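Local coordinates for RING finger protein unkempt homolog (Mus musculus, PDB 5ELK) that binds RNA sequence-specifically through clustered CCCH zinc fingers and represses translation, shaping the early morphology of cortical neurons, at residues P2-E6 with T7-L11; Y30-P33 with Y34-S38; C79-R82 with T83-Q86; K96-D99 with M100-G104. One frame throughout, in Å; residues are numbered along the deposited sequence.

Contact 1: P2-E6 with T7-L11; sequences PRWQE and TAYVL
The carbonyl oxygen of Glu6 is gripped by two backbone donors: Val10 N at 3.2 Å, in the carbonyl plane, and Tyr9 N at 3.1 Å, from above it (52° out of it). Both draw the first turn of helix 7-13 onto the residue just before it. Ahead of that oxygen the chain has already reversed in a type I beta turn from Arg3 to Glu6, and Tyr9 packs against the turn residues Arg3 and Trp4. With CG anti to the backbone N (chi1 -174°), the phenol ring reaches back between them. Its CD2–CE2 edge stands on a face of the Trp4 six-membered ring in a T-shaped pair, centroids 4.8 Å apart and planes at 77°. Arg3 CB covers a face of the phenol in a CH-pi contact, 3.8 Å from the ring centroid, while the rest of that arginine leads away. Tyr9 OH lies 3.7 Å from Pro2 CD. Putting an alanine at Tyr9 would probably leave the Trp4 face without its edge partner and Arg3 CB without the ring it lies over. Val10 CG2 lies 3.5 Å from Trp4 O, and the same side chain also meets Phe87 and Tyr92. What results is a helix N-terminus with Glu6 as N-cap, entered from a beta turn and held by an aromatic edge-to-face pair.

Contact 2: Y30-P33 with Y34-S38; sequences YACP and YYHNS. With ZN (zinc ion), chain C; nucleotides of chain B.
Cys32 and His36 are the last two ligands of a CCCH zinc finger, and the three residues between them bring sulfur and imidazole to one metal. In this tight half, Cys32 SG, anti to the backbone N (chi1 -178°), is turned toward the zinc ion at 2.3 Å, and His36 NE2 binds it at 2.0 Å, with Cys19 and Cys26 completing the site. Cys32 SG is also 3.5 Å from His36 CE1, at the edge of the imidazole. ND1 of that ring is hydrogen-bonded to Asp40 OD2, which is likely to hold the ring's rotation. Tyr34 N gives a weak, long hydrogen bond to Cys32 SG at 3.7 Å, and Lys15 NZ hydrogen-bonds to both Cys32 O and Tyr34 O, which probably eases the closeness of these two acceptors.

The looser half is the Tyr34 ring, partly exposed where Cys32 and Pro33 are buried. It turns its edge to Cys32 SG, 5.5 Å from the ring centroid, while Pro33 CG is in van der Waals contact with Tyr34 CE2 at 3.9 Å. Tyr30 faces the RNA, its CB 3.2 Å from N2 of G5 of chain B and its ring edge toward O2' of the same nucleotide.

Contact 3: C79-R82 with T83-Q86; sequences CHTR and TEQQ. With ZN (zinc ion), chain D; nucleotides of chain B.
A capped helix start follows directly on the histidine ligand of this CCCH zinc finger. Thr81 is the N-cap of helix 82-86: its OG1, set between the backbone N and the carbonyl carbon (chi1 69°), accepts from Glu84 N at 3.0 Å and is also bonded to Arg41 O. Glu84 sends its extended chain back along the loop, where OE1 accepts from His80 N at 3.0 Å on its anti side, somewhat out of the carboxylate plane, and forms a salt bridge with Arg43. His80 NE2 binds the zinc ion at 2.1 Å in a site completed by Cys55, Cys70 and Cys76, so the carboxylate grips the backbone of a metal ligand.

Farther along, the helix faces RNA. Arg82 and Gln86 run side by side, Arg82 CG 3.4 Å from Gln86 OE1. A bend at chi3 (-69°) lays one guanidinium face over C5' of G5 of chain B, with Arg82 CD 3.2 Å from O4' of that sugar. With an alanine in place of Arg82, the G5 ribose would probably lose its flat cover and Gln86 OE1 its neighbouring arginine methylenes. That amide reaches a base: Gln86 NE2 donates to O2 of U3 of chain B at 2.8 Å, N-H...O angle 163°.

Contact 4: K96-D99 with M100-G104; sequences KCND and MQQAG. With ZN (zinc ion), chain E; nucleotides of chain B.
Gln101 lies back across the start of helix 98-103, its backbone N donating to Cys97 O at 3.1 Å and its CB resting near the same oxygen and near Asn98 O. Its extended side chain crosses that of Lys96. Gln101 OE1 is modelled 2.4 Å from Lys96 NZ, too short to be trusted in detail, so only the proximity of amide and ammonium is sound.

Asn98 faces two ways. Along the helix its O accepts from Gln102 N, and its side chain reaches the amide of Gln102, the two planes 79° apart; Asn98 OD1 comes within 2.8 Å of Gln102 NE2, but the angle is poor and no hydrogen bond forms. Toward the RNA, Asn98 N donates almost straight (174°) to N1 of A4 of chain B at 3.1 Å, while N6 of that adenine gives a bond to Lys96 O at 3.0 Å. The main chain thus reads the Watson-Crick edge of the base.

The residue between them, Cys97, is the first ligand of a CCCH zinc finger and the N-cap of the helix. Cys97 SG binds the zinc ion at 2.3 Å, beside Cys106, Cys112 and His116, and takes a weak hydrogen bond from Met100 N at 3.6 Å. Met100, bent at chi2 and chi3, touches His116. Asp99 OD1 approaches C2 of A4, 3.6 Å away, and forms a salt bridge with Arg108.

In the fold
The chain is a fragment carrying three CCCH fingers of the longer protein. Each contact is a short turn of continuous chain, so the four follow in series and none nests in or crosses another. Contact 1 folds residues 2-6 onto helix 7-13. Contact 2 closes the metal loop of the same finger, and the two meet where Trp4 NE1 lies 3.4 Å from Pro33 CG. Contact 3 starts a helix at the end of the next finger; it touches contact 2 through Thr81 CG2 and Ser38 O, joining the first two fingers of this chain. Contact 4 begins the last finger of this chain, about 9 Å from contact 3 between nearest atoms, yet both approach A4 of chain B.

Contact 1: P2-E6 with T7-L11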
# COMPACT_ATOMS: atom_id res chain seq x y z
N PRO A 2 3.80 -5.38 14.88
CA PRO A 2 4.18 -4.67 16.11
C PRO A 2 4.33 -3.15 15.94
O PRO A 2 3.60 -2.41 16.61
CB PRO A 2 5.51 -5.32 16.47
CG PRO A 2 5.33 -6.74 16.04
CD PRO A 2 4.46 -6.69 14.78
N ARG A 3 5.24 -2.70 15.08
CA ARG A 3 5.54 -1.27 14.99
C ARG A 3 4.69 -0.49 13.97
O ARG A 3 5.19 0.43 13.32
CB ARG A 3 7.03 -1.04 14.68
CG ARG A 3 8.00 -1.32 15.83
CD ARG A 3 9.34 -0.58 15.61
NE ARG A 3 10.33 -0.86 16.66
CZ ARG A 3 11.45 -0.17 16.86
NH1 ARG A 3 11.76 0.87 16.08
NH2 ARG A 3 12.28 -0.51 17.84
N TRP A 4 3.41 -0.84 13.84
CA TRP A 4 2.57 -0.24 12.81
C TRP A 4 2.36 1.27 12.96
O TRP A 4 1.93 1.95 12.02
CB TRP A 4 1.20 -0.95 12.72
CG TRP A 4 1.26 -2.35 12.17
CD1 TRP A 4 0.81 -3.49 12.77
CD2 TRP A 4 1.82 -2.75 10.91
NE1 TRP A 4 1.05 -4.57 11.96
CE2 TRP A 4 1.67 -4.15 10.82
CE3 TRP A 4 2.43 -2.06 9.86
CZ2 TRP A 4 2.12 -4.87 9.71
CZ3 TRP A 4 2.87 -2.78 8.76
CH2 TRP A 4 2.71 -4.17 8.69
N GLN A 5 2.69 1.81 14.13
CA GLN A 5 2.37 3.19 14.41
C GLN A 5 3.42 4.14 13.84
O GLN A 5 3.24 5.36 13.89
CB GLN A 5 2.22 3.40 15.92
CG GLN A 5 1.27 4.54 16.29
CD GLN A 5 -0.17 4.26 15.88
OE1 GLN A 5 -0.53 3.13 15.55
NE2 GLN A 5 -0.99 5.31 15.90
N GLU A 6 4.50 3.57 13.31
CA GLU A 6 5.56 4.37 12.70
C GLU A 6 5.62 4.17 11.20
O GLU A 6 5.56 3.04 10.70
CB GLU A 6 6.93 4.05 13.32
CG GLU A 6 7.00 2.73 14.06
CD GLU A 6 7.33 2.91 15.53
OE1 GLU A 6 7.22 1.92 16.30
OE2 GLU A 6 7.70 4.04 15.92
N THR A 7 5.76 5.27 10.49
CA THR A 7 5.70 5.27 9.03
C THR A 7 6.81 4.43 8.38
O THR A 7 6.60 3.83 7.33
CB THR A 7 5.69 6.71 8.51
OG1 THR A 7 6.89 7.38 8.93
CG2 THR A 7 4.48 7.45 9.07
N ALA A 8 7.98 4.39 9.01
CA ALA A 8 9.11 3.65 8.45
C ALA A 8 8.82 2.15 8.39
O ALA A 8 9.34 1.46 7.53
CB ALA A 8 10.37 3.92 9.24
N TYR A 9 8.00 1.68 9.32
CA TYR A 9 7.67 0.26 9.43
C TYR A 9 6.55 -0.08 8.46
O TYR A 9 6.51 -1.17 7.86
CB TYR A 9 7.22 -0.06 10.86
CG TYR A 9 7.00 -1.53 11.13
CD1 TYR A 9 8.05 -2.35 11.52
CD2 TYR A 9 5.74 -2.10 10.99
CE1 TYR A 9 7.84 -3.70 11.77
CE2 TYR A 9 5.53 -3.45 11.24
CZ TYR A 9 6.59 -4.24 11.62
OH TYR A 9 6.38 -5.58 11.86
N VAL A 10 5.63 0.87 8.30
CA VAL A 10 4.55 0.73 7.34
C VAL A 10 5.18 0.54 5.98
O VAL A 10 4.80 -0.37 5.23
CB VAL A 10 3.67 2.00 7.32
CG1 VAL A 10 2.65 1.94 6.18
CG2 VAL A 10 2.98 2.16 8.65
N LEU A 11 6.15 1.39 5.67
CA LEU A 11 6.84 1.36 4.38
C LEU A 11 7.45 0.00 4.10
O LEU A 11 7.36 -0.50 2.98
CB LEU A 11 7.96 2.39 4.35
CG LEU A 11 8.17 3.19 3.06
CD1 LEU A 11 9.59 3.74 3.06
CD2 LEU A 11 7.86 2.41 1.77

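Contact 2: Y30-P33 with Y34-S38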
# COMPACT_ATOMS: atom_id res chain seq x y z
N TYR A 30 -7.81 -0.93 4.01
CA TYR A 30 -6.66 -0.18 4.50
C TYR A 30 -6.43 -0.37 6.00
O TYR A 30 -5.32 -0.16 6.51
CB TYR A 30 -6.85 1.32 4.19
CG TYR A 30 -8.07 1.97 4.83
CD1 TYR A 30 -8.19 2.09 6.21
CD2 TYR A 30 -9.12 2.46 4.05
CE1 TYR A 30 -9.31 2.67 6.80
CE2 TYR A 30 -10.24 3.06 4.64
CZ TYR A 30 -10.33 3.16 6.01
OH TYR A 30 -11.43 3.75 6.61
N ALA A 31 -7.49 -0.77 6.70
CA ALA A 31 -7.49 -0.87 8.16
C ALA A 31 -6.68 -2.06 8.65
O ALA A 31 -6.33 -2.14 9.82
CB ALA A 31 -8.93 -0.98 8.68
N CYS A 32 -6.39 -3.00 7.75
CA CYS A 32 -5.65 -4.21 8.11
C CYS A 32 -4.30 -4.28 7.39
O CYS A 32 -4.27 -4.42 6.16
CB CYS A 32 -6.45 -5.47 7.80
SG CYS A 32 -5.56 -6.95 8.28
N PRO A 33 -3.19 -4.24 8.14
CA PRO A 33 -1.85 -4.16 7.53
C PRO A 33 -1.36 -5.48 6.93
O PRO A 33 -0.17 -5.60 6.62
CB PRO A 33 -0.97 -3.76 8.70
CG PRO A 33 -1.65 -4.37 9.91
CD PRO A 33 -3.12 -4.29 9.61
N TYR A 34 -2.26 -6.44 6.74
CA TYR A 34 -1.91 -7.72 6.13
C TYR A 34 -2.78 -7.87 4.88
O TYR A 34 -3.77 -7.16 4.73
CB TYR A 34 -2.12 -8.85 7.13
CG TYR A 34 -1.27 -8.71 8.39
CD1 TYR A 34 0.09 -8.96 8.36
CD2 TYR A 34 -1.84 -8.29 9.59
CE1 TYR A 34 0.87 -8.82 9.51
CE2 TYR A 34 -1.06 -8.15 10.74
CZ TYR A 34 0.29 -8.41 10.69
OH TYR A 34 1.06 -8.27 11.83
N TYR A 35 -2.38 -8.76 3.97
CA TYR A 35 -3.11 -8.89 2.71
C TYR A 35 -4.05 -10.07 2.72
O TYR A 35 -3.81 -11.08 3.38
CB TYR A 35 -2.16 -8.94 1.50
CG TYR A 35 -1.38 -10.24 1.31
CD1 TYR A 35 -1.99 -11.37 0.80
CD2 TYR A 35 -0.03 -10.30 1.60
CE1 TYR A 35 -1.28 -12.54 0.61
CE2 TYR A 35 0.68 -11.46 1.41
CZ TYR A 35 0.07 -12.57 0.92
OH TYR A 35 0.80 -13.73 0.73
N HIS A 36 -5.14 -9.91 1.97
CA HIS A 36 -6.26 -10.84 2.00
C HIS A 36 -6.43 -11.50 0.64
O HIS A 36 -6.98 -12.60 0.54
CB HIS A 36 -7.51 -10.07 2.40
CG HIS A 36 -7.38 -9.37 3.71
ND1 HIS A 36 -6.62 -8.22 3.87
CD2 HIS A 36 -7.88 -9.65 4.94
CE1 HIS A 36 -6.68 -7.83 5.13
NE2 HIS A 36 -7.44 -8.68 5.80
N ASN A 37 -5.95 -10.84 -0.40
CA ASN A 37 -5.99 -11.40 -1.74
C ASN A 37 -4.78 -10.95 -2.57
O ASN A 37 -3.86 -10.31 -2.04
CB ASN A 37 -7.31 -11.05 -2.44
CG ASN A 37 -7.65 -9.58 -2.34
OD1 ASN A 37 -7.02 -8.73 -2.96
ND2 ASN A 37 -8.69 -9.27 -1.57
N SER A 38 -4.78 -11.29 -3.85
CA SER A 38 -3.67 -10.96 -4.74
C SER A 38 -3.67 -9.48 -5.06
O SER A 38 -2.61 -8.87 -5.19
CB SER A 38 -3.77 -11.78 -6.04
OG SER A 38 -4.97 -11.50 -6.73
ZN ZN C . -6.87 -8.80 7.73
P G B 5 -10.38 5.71 -3.97
OP1 G B 5 -10.58 5.60 -5.44
OP2 G B 5 -11.47 6.30 -3.14
O5' G B 5 -10.07 4.29 -3.33
C5' G B 5 -9.43 3.26 -4.09
C4' G B 5 -8.88 2.18 -3.21
O4' G B 5 -7.65 2.65 -2.58
C3' G B 5 -9.79 1.72 -2.07
O3' G B 5 -9.63 0.31 -1.86
C2' G B 5 -9.24 2.48 -0.86
O2' G B 5 -9.48 1.86 0.39
C1' G B 5 -7.75 2.52 -1.18
N9 G B 5 -7.04 3.64 -0.56
C8 G B 5 -7.20 4.98 -0.85
N7 G B 5 -6.42 5.74 -0.14
C5 G B 5 -5.71 4.87 0.67
C6 G B 5 -4.72 5.12 1.66
O6 G B 5 -4.27 6.21 2.02
N1 G B 5 -4.26 3.96 2.25
C2 G B 5 -4.69 2.69 1.91
N2 G B 5 -4.12 1.69 2.59
N3 G B 5 -5.61 2.44 1.00
C4 G B 5 -6.07 3.56 0.42

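Contact 3: C79-R82 with T83-Q86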
# COMPACT_ATOMS: atom_id res chain seq x y z
N CYS A 79 4.62 -1.87 -10.72
CA CYS A 79 3.66 -2.18 -9.67
C CYS A 79 2.54 -3.08 -10.18
O CYS A 79 2.07 -2.92 -11.30
CB CYS A 79 3.07 -0.90 -9.09
SG CYS A 79 4.26 0.11 -8.19
N HIS A 80 2.12 -4.02 -9.33
CA HIS A 80 1.09 -4.99 -9.67
C HIS A 80 -0.20 -4.80 -8.88
O HIS A 80 -1.21 -5.45 -9.15
CB HIS A 80 1.61 -6.41 -9.44
CG HIS A 80 2.39 -6.97 -10.59
ND1 HIS A 80 3.04 -8.19 -10.54
CD2 HIS A 80 2.63 -6.48 -11.83
CE1 HIS A 80 3.64 -8.41 -11.69
NE2 HIS A 80 3.41 -7.39 -12.49
N THR A 81 -0.17 -3.92 -7.88
CA THR A 81 -1.38 -3.56 -7.14
C THR A 81 -1.32 -2.11 -6.72
O THR A 81 -0.25 -1.50 -6.63
CB THR A 81 -1.55 -4.38 -5.87
OG1 THR A 81 -0.53 -4.02 -4.92
CG2 THR A 81 -1.46 -5.86 -6.16
N ARG A 82 -2.50 -1.56 -6.44
CA ARG A 82 -2.64 -0.17 -6.08
C ARG A 82 -1.89 0.04 -4.78
O ARG A 82 -1.26 1.09 -4.56
CB ARG A 82 -4.12 0.17 -5.91
CG ARG A 82 -4.39 1.54 -5.31
CD ARG A 82 -5.89 1.76 -5.15
NE ARG A 82 -6.56 1.91 -6.44
CZ ARG A 82 -7.53 1.12 -6.90
NH1 ARG A 82 -7.99 0.10 -6.18
NH2 ARG A 82 -8.05 1.35 -8.09
N THR A 83 -1.93 -0.96 -3.92
CA THR A 83 -1.21 -0.88 -2.67
C THR A 83 0.29 -0.76 -2.91
O THR A 83 0.97 -0.00 -2.21
CB THR A 83 -1.49 -2.08 -1.78
OG1 THR A 83 -2.90 -2.22 -1.64
CG2 THR A 83 -0.85 -1.87 -0.42
N GLU A 84 0.81 -1.51 -3.88
CA GLU A 84 2.23 -1.46 -4.18
C GLU A 84 2.65 -0.09 -4.65
O GLU A 84 3.77 0.36 -4.42
CB GLU A 84 2.61 -2.49 -5.24
CG GLU A 84 2.80 -3.87 -4.66
CD GLU A 84 3.61 -4.77 -5.56
OE1 GLU A 84 3.65 -4.55 -6.79
OE2 GLU A 84 4.22 -5.71 -5.01
N GLN A 85 1.74 0.59 -5.33
CA GLN A 85 2.04 1.92 -5.83
C GLN A 85 1.91 2.98 -4.73
O GLN A 85 2.80 3.80 -4.54
CB GLN A 85 1.11 2.25 -6.99
CG GLN A 85 1.40 3.58 -7.64
CD GLN A 85 0.45 3.89 -8.78
OE1 GLN A 85 -0.76 3.74 -8.65
NE2 GLN A 85 1.00 4.33 -9.90
N GLN A 86 0.80 2.94 -4.00
CA GLN A 86 0.52 3.95 -2.99
C GLN A 86 1.58 3.94 -1.89
O GLN A 86 1.91 4.98 -1.33
CB GLN A 86 -0.87 3.76 -2.40
CG GLN A 86 -2.00 4.13 -3.35
CD GLN A 86 -3.30 4.43 -2.64
OE1 GLN A 86 -4.19 3.59 -2.58
NE2 GLN A 86 -3.42 5.64 -2.10
ZN ZN D . 4.08 -6.98 -14.39
P G B 5 -10.38 5.71 -3.97
OP1 G B 5 -10.58 5.60 -5.44
OP2 G B 5 -11.47 6.30 -3.14
O5' G B 5 -10.07 4.29 -3.33
C5' G B 5 -9.43 3.26 -4.09
C4' G B 5 -8.88 2.18 -3.21
O4' G B 5 -7.65 2.65 -2.58
C3' G B 5 -9.79 1.72 -2.07
O3' G B 5 -9.63 0.31 -1.86
C2' G B 5 -9.24 2.48 -0.86
O2' G B 5 -9.48 1.86 0.39
C1' G B 5 -7.75 2.52 -1.18
N9 G B 5 -7.04 3.64 -0.56
C8 G B 5 -7.20 4.98 -0.85
N7 G B 5 -6.42 5.74 -0.14
C5 G B 5 -5.71 4.87 0.67
C6 G B 5 -4.72 5.12 1.66
O6 G B 5 -4.27 6.21 2.02
N1 G B 5 -4.26 3.96 2.25
C2 G B 5 -4.69 2.69 1.91
N2 G B 5 -4.12 1.69 2.59
N3 G B 5 -5.61 2.44 1.00
C4 G B 5 -6.07 3.56 0.42
P U B 3 0.66 9.77 -9.19
OP1 U B 3 -0.35 10.84 -9.13
OP2 U B 3 2.12 10.08 -9.20
O5' U B 3 0.39 8.82 -7.94
C5' U B 3 0.28 7.41 -8.10
C4' U B 3 -0.76 6.85 -7.17
O4' U B 3 -0.27 6.97 -5.80
C3' U B 3 -2.10 7.57 -7.20
O3' U B 3 -3.14 6.63 -6.90
C2' U B 3 -1.96 8.57 -6.06
O2' U B 3 -3.19 9.05 -5.54
C1' U B 3 -1.19 7.73 -5.04
N1 U B 3 -0.46 8.52 -4.03
C2 U B 3 -0.44 8.06 -2.71
O2 U B 3 -1.00 7.03 -2.35
N3 U B 3 0.25 8.84 -1.82
C4 U B 3 0.91 10.02 -2.08
O4 U B 3 1.49 10.61 -1.17
C5 U B 3 0.85 10.42 -3.46
C6 U B 3 0.19 9.69 -4.36
P A B 4 -4.64 6.86 -7.43
OP1 A B 4 -5.14 5.60 -8.04
OP2 A B 4 -4.61 8.12 -8.22
O5' A B 4 -5.50 7.15 -6.12
C5' A B 4 -5.70 6.14 -5.14
C4' A B 4 -6.74 6.52 -4.11
O4' A B 4 -6.29 7.64 -3.30
C3' A B 4 -8.12 6.92 -4.64
O3' A B 4 -9.06 6.56 -3.64
C2' A B 4 -8.03 8.44 -4.65
O2' A B 4 -9.28 9.10 -4.65
C1' A B 4 -7.26 8.68 -3.36
N9 A B 4 -6.55 9.96 -3.27
C8 A B 4 -5.86 10.61 -4.27
N7 A B 4 -5.28 11.71 -3.87
C5 A B 4 -5.60 11.81 -2.52
C6 A B 4 -5.27 12.77 -1.54
N6 A B 4 -4.54 13.86 -1.79
N1 A B 4 -5.74 12.56 -0.28
C2 A B 4 -6.48 11.46 -0.04
N3 A B 4 -6.85 10.49 -0.88
C4 A B 4 -6.37 10.72 -2.13

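Contact 4: K96-D99 with M100-G104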
# COMPACT_ATOMS: atom_id res chain seq x y z
N LYS A 96 0.06 15.65 0.09
CA LYS A 96 -0.78 15.99 1.22
C LYS A 96 -2.09 15.21 1.25
O LYS A 96 -2.80 15.11 0.26
CB LYS A 96 -1.12 17.48 1.18
CG LYS A 96 0.08 18.41 1.24
CD LYS A 96 -0.35 19.86 1.34
CE LYS A 96 -0.90 20.40 0.01
NZ LYS A 96 -1.90 21.50 0.20
N CYS A 97 -2.42 14.68 2.42
CA CYS A 97 -3.71 14.03 2.63
C CYS A 97 -4.84 15.07 2.64
O CYS A 97 -4.87 15.98 3.47
CB CYS A 97 -3.69 13.24 3.93
SG CYS A 97 -5.25 12.45 4.35
N ASN A 98 -5.76 14.91 1.70
CA ASN A 98 -6.84 15.87 1.51
C ASN A 98 -7.84 15.85 2.66
O ASN A 98 -8.33 16.89 3.08
CB ASN A 98 -7.54 15.56 0.20
CG ASN A 98 -7.84 16.79 -0.60
OD1 ASN A 98 -9.00 17.10 -0.86
ND2 ASN A 98 -6.80 17.50 -1.00
N ASP A 99 -8.14 14.66 3.17
CA ASP A 99 -9.10 14.50 4.25
C ASP A 99 -8.60 15.22 5.50
O ASP A 99 -9.38 15.83 6.24
CB ASP A 99 -9.30 13.02 4.57
CG ASP A 99 -9.77 12.22 3.37
OD1 ASP A 99 -8.91 11.80 2.56
OD2 ASP A 99 -10.99 12.02 3.25
N MET A 100 -7.30 15.13 5.73
CA MET A 100 -6.69 15.73 6.90
C MET A 100 -6.70 17.25 6.74
O MET A 100 -6.91 17.98 7.71
CB MET A 100 -5.26 15.22 7.10
CG MET A 100 -4.48 15.90 8.24
SD MET A 100 -5.14 15.59 9.89
CE MET A 100 -4.60 13.90 10.19
N GLN A 101 -6.50 17.71 5.51
CA GLN A 101 -6.38 19.14 5.26
C GLN A 101 -7.73 19.83 5.41
O GLN A 101 -7.80 21.00 5.76
CB GLN A 101 -5.82 19.39 3.86
CG GLN A 101 -4.95 20.62 3.78
CD GLN A 101 -4.45 20.88 2.37
OE1 GLN A 101 -3.25 21.06 2.14
NE2 GLN A 101 -5.37 20.92 1.41
N GLN A 102 -8.80 19.08 5.16
CA GLN A 102 -10.15 19.62 5.25
C GLN A 102 -10.73 19.52 6.64
O GLN A 102 -11.32 20.49 7.13
CB GLN A 102 -11.06 18.88 4.30
CG GLN A 102 -10.82 19.24 2.87
CD GLN A 102 -11.42 18.26 1.91
OE1 GLN A 102 -12.27 17.45 2.28
NE2 GLN A 102 -10.98 18.31 0.67
N ALA A 103 -10.58 18.36 7.26
CA ALA A 103 -11.26 18.05 8.52
C ALA A 103 -10.36 18.13 9.76
O ALA A 103 -10.85 18.39 10.85
CB ALA A 103 -11.93 16.68 8.44
N GLY A 104 -9.06 17.93 9.60
CA GLY A 104 -8.16 17.85 10.74
C GLY A 104 -8.06 16.44 11.29
O GLY A 104 -7.48 16.22 12.36
ZN ZN E . -4.69 10.75 5.72
P A B 4 -4.64 6.86 -7.43
OP1 A B 4 -5.14 5.60 -8.04
OP2 A B 4 -4.61 8.12 -8.22
O5' A B 4 -5.50 7.15 -6.12
C5' A B 4 -5.70 6.14 -5.14
C4' A B 4 -6.74 6.52 -4.11
O4' A B 4 -6.29 7.64 -3.30
C3' A B 4 -8.12 6.92 -4.64
O3' A B 4 -9.06 6.56 -3.64
C2' A B 4 -8.03 8.44 -4.65
O2' A B 4 -9.28 9.10 -4.65
C1' A B 4 -7.26 8.68 -3.36
N9 A B 4 -6.55 9.96 -3.27
C8 A B 4 -5.86 10.61 -4.27
N7 A B 4 -5.28 11.71 -3.87
C5 A B 4 -5.60 11.81 -2.52
C6 A B 4 -5.27 12.77 -1.54
N6 A B 4 -4.54 13.86 -1.79
N1 A B 4 -5.74 12.56 -0.28
C2 A B 4 -6.48 11.46 -0.04
N3 A B 4 -6.85 10.49 -0.88
C4 A B 4 -6.37 10.72 -2.13